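Long-range contact in putative N-acetylmuramoyl-L-alanine amidase,autolysin cwp6 (Peptoclostridium difficile, PDB 5J72), which is probably a zinc-dependent N-acetylmuramoyl-L-alanine amidase (autolysin) that cleaves peptidoglycan and carries CWB2 modules for anchoring to the cell wall: residues A[289-301]-A[317-331]. Numbering follows the deposited sequence.
Sequences LANKDSVPQGTYN and SQSLSSKIIDQISKI. With CA (calcium ion), chain D.
The extended side chain of Q327 crosses that of Y300 obliquely, with Q327 CG 3.6 Å from Y300 CE1. Its amide plane is nearly parallel to the ring, 17° away from it. With CG anti to the backbone N (chi1 -178°), the chain reaches out from helix 322-329 to the loop at 291-296. There Q327 OE1 accepts from V295 N at 2.9 Å, in the carbonyl plane and on a lone pair. The bond helps to set the rotation of the amide. Y300 also meets I331, whose CG2 lies 3.6 Å from Y300 OH. A water links the same hydroxyl to Q327 O.

At the N-terminal end of the helix, D293 meets S321. D293 OD1 accepts a hydrogen bond from S321 OG at 2.6 Å, through its anti lone pair. S321 is the N-cap, and its OG also accepts from K323 N. D293 thus steadies the capping hydroxyl. S321 N gives a nearly straight bond to K292 O (2.9 Å, 172°). The aliphatic part of K292 runs along the backbone of Q318, and a water joins K292 NZ to Q318 O.

Between these polar ends I324 points into the loop. Its CD1 presses on A290 CB at 3.3 Å, a tight contact, and also meets V295 CG1. I328 CD1 touches V295 CG1 too, while I328 and L320 continue inward to I263 of strand 260-265.

The contact joins the loop after edge strand 287-290 to the helix between strands 308-314 and 334-341, in the parallel four-stranded, 2-1-3-4 sheet fold of a CWB2 module.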
loop_
_atom_site.group_PDB
_atom_site.type_symbol
_atom_site.label_atom_id
_atom_site.label_comp_id
_atom_site.label_asym_id
_atom_site.label_seq_id
_atom_site.Cartn_x
_atom_site.Cartn_y
_atom_site.Cartn_z
ATOM N N LEU A 289 17.956 -0.725 -8.007
ATOM C CA LEU A 289 17.349 -1.489 -9.068
ATOM C C LEU A 289 18.357 -2.518 -9.677
ATOM O O LEU A 289 19.512 -2.194 -9.943
ATOM C CB LEU A 289 16.808 -0.547 -10.148
ATOM C CG LEU A 289 15.725 0.396 -9.611
ATOM C CD1 LEU A 289 15.187 1.279 -10.804
ATOM C CD2 LEU A 289 14.538 -0.450 -9.012
ATOM N N ALA A 290 17.885 -3.714 -9.919
ATOM C CA ALA A 290 18.754 -4.801 -10.379
ATOM C C ALA A 290 18.181 -5.563 -11.562
ATOM O O ALA A 290 17.069 -5.320 -12.052
ATOM C CB ALA A 290 18.925 -5.784 -9.225
ATOM N N ASN A 291 19.031 -6.514 -12.064
ATOM C CA ASN A 291 18.616 -7.458 -13.086
ATOM C C ASN A 291 18.124 -8.690 -12.318
ATOM O O ASN A 291 18.311 -8.778 -11.104
ATOM C CB ASN A 291 19.837 -7.841 -14.003
ATOM C CG ASN A 291 20.257 -6.650 -14.810
ATOM O OD1 ASN A 291 19.490 -6.211 -15.638
ATOM N ND2 ASN A 291 21.380 -6.004 -14.551
ATOM N N LYS A 292 17.544 -9.656 -12.996
ATOM C CA LYS A 292 17.056 -10.844 -12.319
ATOM C C LYS A 292 18.113 -11.586 -11.514
ATOM O O LYS A 292 17.824 -12.002 -10.391
ATOM C CB LYS A 292 16.461 -11.791 -13.343
ATOM C CG LYS A 292 15.940 -13.060 -12.696
ATOM C CD LYS A 292 14.978 -13.768 -13.640
ATOM C CE LYS A 292 14.935 -15.236 -13.387
ATOM N NZ LYS A 292 14.478 -15.970 -14.601
ATOM N N ASP A 293 19.343 -11.764 -12.041
ATOM C CA ASP A 293 20.347 -12.523 -11.271
ATOM C C ASP A 293 21.441 -11.723 -10.658
ATOM O O ASP A 293 22.307 -12.321 -9.999
ATOM C CB ASP A 293 21.020 -13.599 -12.150
ATOM C CG ASP A 293 20.013 -14.493 -12.834
ATOM O OD1 ASP A 293 19.128 -15.021 -12.146
ATOM O OD2 ASP A 293 20.113 -14.655 -14.062
ATOM N N SER A 294 21.478 -10.413 -10.816
ATOM C CA SER A 294 22.581 -9.704 -10.168
ATOM C C SER A 294 22.321 -8.175 -10.244
ATOM O O SER A 294 21.513 -7.723 -11.078
ATOM C CB SER A 294 23.895 -9.982 -10.912
ATOM O OG SER A 294 23.761 -9.439 -12.228
ATOM N N VAL A 295 22.993 -7.421 -9.401
ATOM C CA VAL A 295 22.941 -5.968 -9.620
ATOM C C VAL A 295 24.117 -5.714 -10.629
ATOM O O VAL A 295 25.047 -6.533 -10.662
ATOM C CB VAL A 295 23.176 -5.183 -8.312
ATOM C CG1 VAL A 295 22.101 -5.582 -7.272
ATOM C CG2 VAL A 295 24.590 -5.450 -7.745
ATOM N N PRO A 296 24.126 -4.641 -11.434
ATOM C CA PRO A 296 25.238 -4.370 -12.383
ATOM C C PRO A 296 26.533 -4.216 -11.620
ATOM O O PRO A 296 26.537 -3.901 -10.420
ATOM C CB PRO A 296 24.794 -3.061 -13.068
ATOM C CG PRO A 296 23.256 -3.097 -12.935
ATOM C CD PRO A 296 23.063 -3.631 -11.547
ATOM N N GLN A 297 27.677 -4.380 -12.313
ATOM C CA GLN A 297 28.961 -4.330 -11.635
ATOM C C GLN A 297 29.233 -3.040 -10.907
ATOM O O GLN A 297 29.804 -3.055 -9.818
ATOM C CB GLN A 297 30.111 -4.567 -12.685
ATOM C CG GLN A 297 31.528 -4.751 -12.054
ATOM C CD GLN A 297 31.630 -5.965 -11.119
ATOM O OE1 GLN A 297 31.143 -7.063 -11.414
ATOM N NE2 GLN A 297 32.252 -5.784 -9.945
ATOM N N GLY A 298 28.879 -1.893 -11.526
ATOM C CA GLY A 298 29.141 -0.620 -10.871
ATOM C C GLY A 298 28.415 -0.550 -9.536
ATOM O O GLY A 298 28.988 -0.114 -8.532
ATOM N N THR A 299 27.159 -0.975 -9.524
ATOM C CA THR A 299 26.378 -0.990 -8.255
ATOM C C THR A 299 27.032 -1.915 -7.257
ATOM O O THR A 299 27.285 -1.549 -6.095
ATOM C CB THR A 299 24.984 -1.434 -8.590
ATOM O OG1 THR A 299 24.488 -0.506 -9.567
ATOM C CG2 THR A 299 24.053 -1.433 -7.376
ATOM N N TYR A 300 27.355 -3.139 -7.726
ATOM C CA TYR A 300 28.012 -4.114 -6.849
ATOM C C TYR A 300 29.286 -3.552 -6.247
ATOM O O TYR A 300 29.523 -3.696 -5.043
ATOM C CB TYR A 300 28.277 -5.429 -7.646
ATOM C CG TYR A 300 28.941 -6.477 -6.773
ATOM C CD1 TYR A 300 28.191 -7.257 -5.901
ATOM C CD2 TYR A 300 30.323 -6.664 -6.800
ATOM C CE1 TYR A 300 28.799 -8.212 -5.071
ATOM C CE2 TYR A 300 30.946 -7.606 -5.974
ATOM C CZ TYR A 300 30.181 -8.382 -5.117
ATOM O OH TYR A 300 30.806 -9.334 -4.329
ATOM N N ASN A 301 30.148 -2.861 -7.052
ATOM C CA ASN A 301 31.405 -2.364 -6.462
ATOM C C ASN A 301 31.163 -1.323 -5.407
ATOM O O ASN A 301 31.842 -1.313 -4.386
ATOM C CB ASN A 301 32.374 -1.777 -7.580
ATOM C CG ASN A 301 32.832 -2.861 -8.558
ATOM O OD1 ASN A 301 32.999 -4.012 -8.135
ATOM N ND2 ASN A 301 32.960 -2.627 -9.875
ATOM N N SER A 317 10.613 -14.940 -7.402
ATOM C CA SER A 317 11.730 -15.685 -8.005
ATOM C C SER A 317 11.973 -15.346 -9.457
ATOM O O SER A 317 13.115 -15.370 -9.916
ATOM C CB SER A 317 11.431 -17.191 -7.926
ATOM O OG SER A 317 11.656 -17.493 -6.567
ATOM N N GLN A 318 10.924 -15.050 -10.175
ATOM C CA GLN A 318 11.048 -14.700 -11.563
ATOM C C GLN A 318 11.588 -13.305 -11.754
ATOM O O GLN A 318 12.022 -12.986 -12.867
ATOM C CB GLN A 318 9.690 -14.762 -12.274
ATOM C CG GLN A 318 8.542 -15.324 -11.437
ATOM C CD GLN A 318 8.146 -14.437 -10.256
ATOM O OE1 GLN A 318 8.402 -14.786 -9.127
ATOM N NE2 GLN A 318 7.524 -13.274 -10.493
ATOM N N SER A 319 11.535 -12.436 -10.708
ATOM C CA SER A 319 12.063 -11.070 -10.856
ATOM C C SER A 319 13.414 -10.937 -10.252
ATOM O O SER A 319 14.223 -10.192 -10.771
ATOM C CB SER A 319 11.133 -10.066 -10.177
ATOM O OG SER A 319 9.906 -10.049 -10.877
ATOM N N LEU A 320 13.646 -11.628 -9.097
ATOM C CA LEU A 320 14.922 -11.605 -8.366
ATOM C C LEU A 320 15.175 -13.041 -8.027
ATOM O O LEU A 320 14.480 -13.599 -7.178
ATOM C CB LEU A 320 14.776 -10.753 -7.074
ATOM C CG LEU A 320 14.482 -9.264 -7.411
ATOM C CD1 LEU A 320 14.182 -8.527 -6.085
ATOM C CD2 LEU A 320 15.731 -8.628 -8.149
ATOM N N SER A 321 16.178 -13.673 -8.679
ATOM C CA SER A 321 16.362 -15.116 -8.444
ATOM C C SER A 321 17.272 -15.357 -7.240
ATOM O O SER A 321 17.803 -14.411 -6.654
ATOM C CB SER A 321 17.026 -15.715 -9.690
ATOM O OG SER A 321 18.391 -15.315 -9.691
ATOM N N SER A 322 17.506 -16.649 -6.896
ATOM C CA SER A 322 18.392 -16.978 -5.790
ATOM C C SER A 322 19.815 -16.512 -6.090
ATOM O O SER A 322 20.618 -16.379 -5.170
ATOM C CB SER A 322 18.385 -18.494 -5.546
ATOM O OG SER A 322 18.737 -19.130 -6.763
ATOM N N LYS A 323 20.134 -16.255 -7.365
ATOM C CA LYS A 323 21.488 -15.821 -7.701
ATOM C C LYS A 323 21.739 -14.389 -7.181
ATOM O O LYS A 323 22.824 -14.107 -6.651
ATOM C CB LYS A 323 21.679 -15.874 -9.227
ATOM C CG LYS A 323 22.047 -17.297 -9.730
ATOM C CD LYS A 323 21.699 -17.440 -11.193
ATOM C CE LYS A 323 21.861 -18.865 -11.688
ATOM N NZ LYS A 323 20.825 -19.209 -12.704
ATOM N N ILE A 324 20.733 -13.483 -7.286
ATOM C CA ILE A 324 21.030 -12.125 -6.750
ATOM C C ILE A 324 21.029 -12.188 -5.234
ATOM O O ILE A 324 21.797 -11.472 -4.601
ATOM C CB ILE A 324 20.038 -11.106 -7.355
ATOM C CG1 ILE A 324 20.586 -9.640 -7.095
ATOM C CG2 ILE A 324 18.622 -11.355 -6.805
ATOM C CD1 ILE A 324 19.688 -8.592 -7.660
ATOM N N ILE A 325 20.192 -13.046 -4.609
ATOM C CA ILE A 325 20.259 -13.129 -3.144
ATOM C C ILE A 325 21.656 -13.637 -2.703
ATOM O O ILE A 325 22.232 -13.159 -1.737
ATOM C CB ILE A 325 19.110 -14.026 -2.622
ATOM C CG1 ILE A 325 17.761 -13.331 -2.929
ATOM C CG2 ILE A 325 19.269 -14.314 -1.132
ATOM C CD1 ILE A 325 16.555 -13.992 -2.261
ATOM N N ASP A 326 22.186 -14.608 -3.416
ATOM C CA ASP A 326 23.507 -15.119 -3.114
ATOM C C ASP A 326 24.545 -14.018 -3.246
ATOM O O ASP A 326 25.413 -13.900 -2.381
ATOM C CB ASP A 326 23.888 -16.201 -4.126
ATOM C CG ASP A 326 25.314 -16.646 -3.848
ATOM O OD1 ASP A 326 26.229 -16.280 -4.642
ATOM O OD2 ASP A 326 25.525 -17.339 -2.834
ATOM N N GLN A 327 24.486 -13.242 -4.339
ATOM C CA GLN A 327 25.436 -12.136 -4.587
ATOM C C GLN A 327 25.402 -11.116 -3.460
ATOM O O GLN A 327 26.445 -10.781 -2.889
ATOM C CB GLN A 327 25.059 -11.427 -5.868
ATOM C CG GLN A 327 26.027 -10.293 -6.203
ATOM C CD GLN A 327 25.556 -9.504 -7.424
ATOM O OE1 GLN A 327 24.395 -9.119 -7.528
ATOM N NE2 GLN A 327 26.458 -9.174 -8.357
ATOM N N ILE A 328 24.181 -10.656 -3.110
ATOM C CA ILE A 328 24.046 -9.607 -2.104
ATOM C C ILE A 328 24.201 -10.121 -0.697
ATOM O O ILE A 328 24.770 -9.437 0.173
ATOM C CB ILE A 328 22.684 -8.894 -2.323
ATOM C CG1 ILE A 328 22.656 -8.275 -3.735
ATOM C CG2 ILE A 328 22.486 -7.834 -1.184
ATOM C CD1 ILE A 328 23.848 -7.284 -3.974
ATOM N N SER A 329 23.699 -11.333 -0.430
ATOM C CA SER A 329 23.888 -11.906 0.883
ATOM C C SER A 329 25.369 -11.927 1.253
ATOM O O SER A 329 25.703 -11.815 2.430
ATOM C CB SER A 329 23.387 -13.360 0.901
ATOM O OG SER A 329 23.423 -13.848 2.234
ATOM N N LYS A 330 26.256 -12.125 0.272
ATOM C CA LYS A 330 27.718 -12.189 0.540
ATOM C C LYS A 330 28.308 -10.831 0.927
ATOM O O LYS A 330 29.373 -10.784 1.573
ATOM C CB LYS A 330 28.416 -12.722 -0.704
ATOM C CG LYS A 330 28.195 -14.214 -0.822
ATOM C CD LYS A 330 28.857 -14.816 -2.029
ATOM C CE LYS A 330 28.660 -16.309 -1.919
ATOM N NZ LYS A 330 28.617 -16.936 -3.248
ATOM N N ILE A 331 27.634 -9.724 0.563
ATOM C CA ILE A 331 28.196 -8.403 0.919
ATOM C C ILE A 331 27.311 -7.627 1.926
ATOM O O ILE A 331 27.667 -6.516 2.269
ATOM C CB ILE A 331 28.508 -7.523 -0.335
ATOM C CG1 ILE A 331 27.222 -7.291 -1.195
ATOM C CG2 ILE A 331 29.604 -8.194 -1.143
ATOM C CD1 ILE A 331 27.292 -5.998 -2.077
HETATM CA CA CA D . 26.976 -11.520 4.499
HETATM O O HOH W 1 12.182 -14.546 -15.474
HETATM O O HOH W 2 28.920 -11.421 -3.694
HETATM O O HOH W 3 25.852 -12.370 6.165
#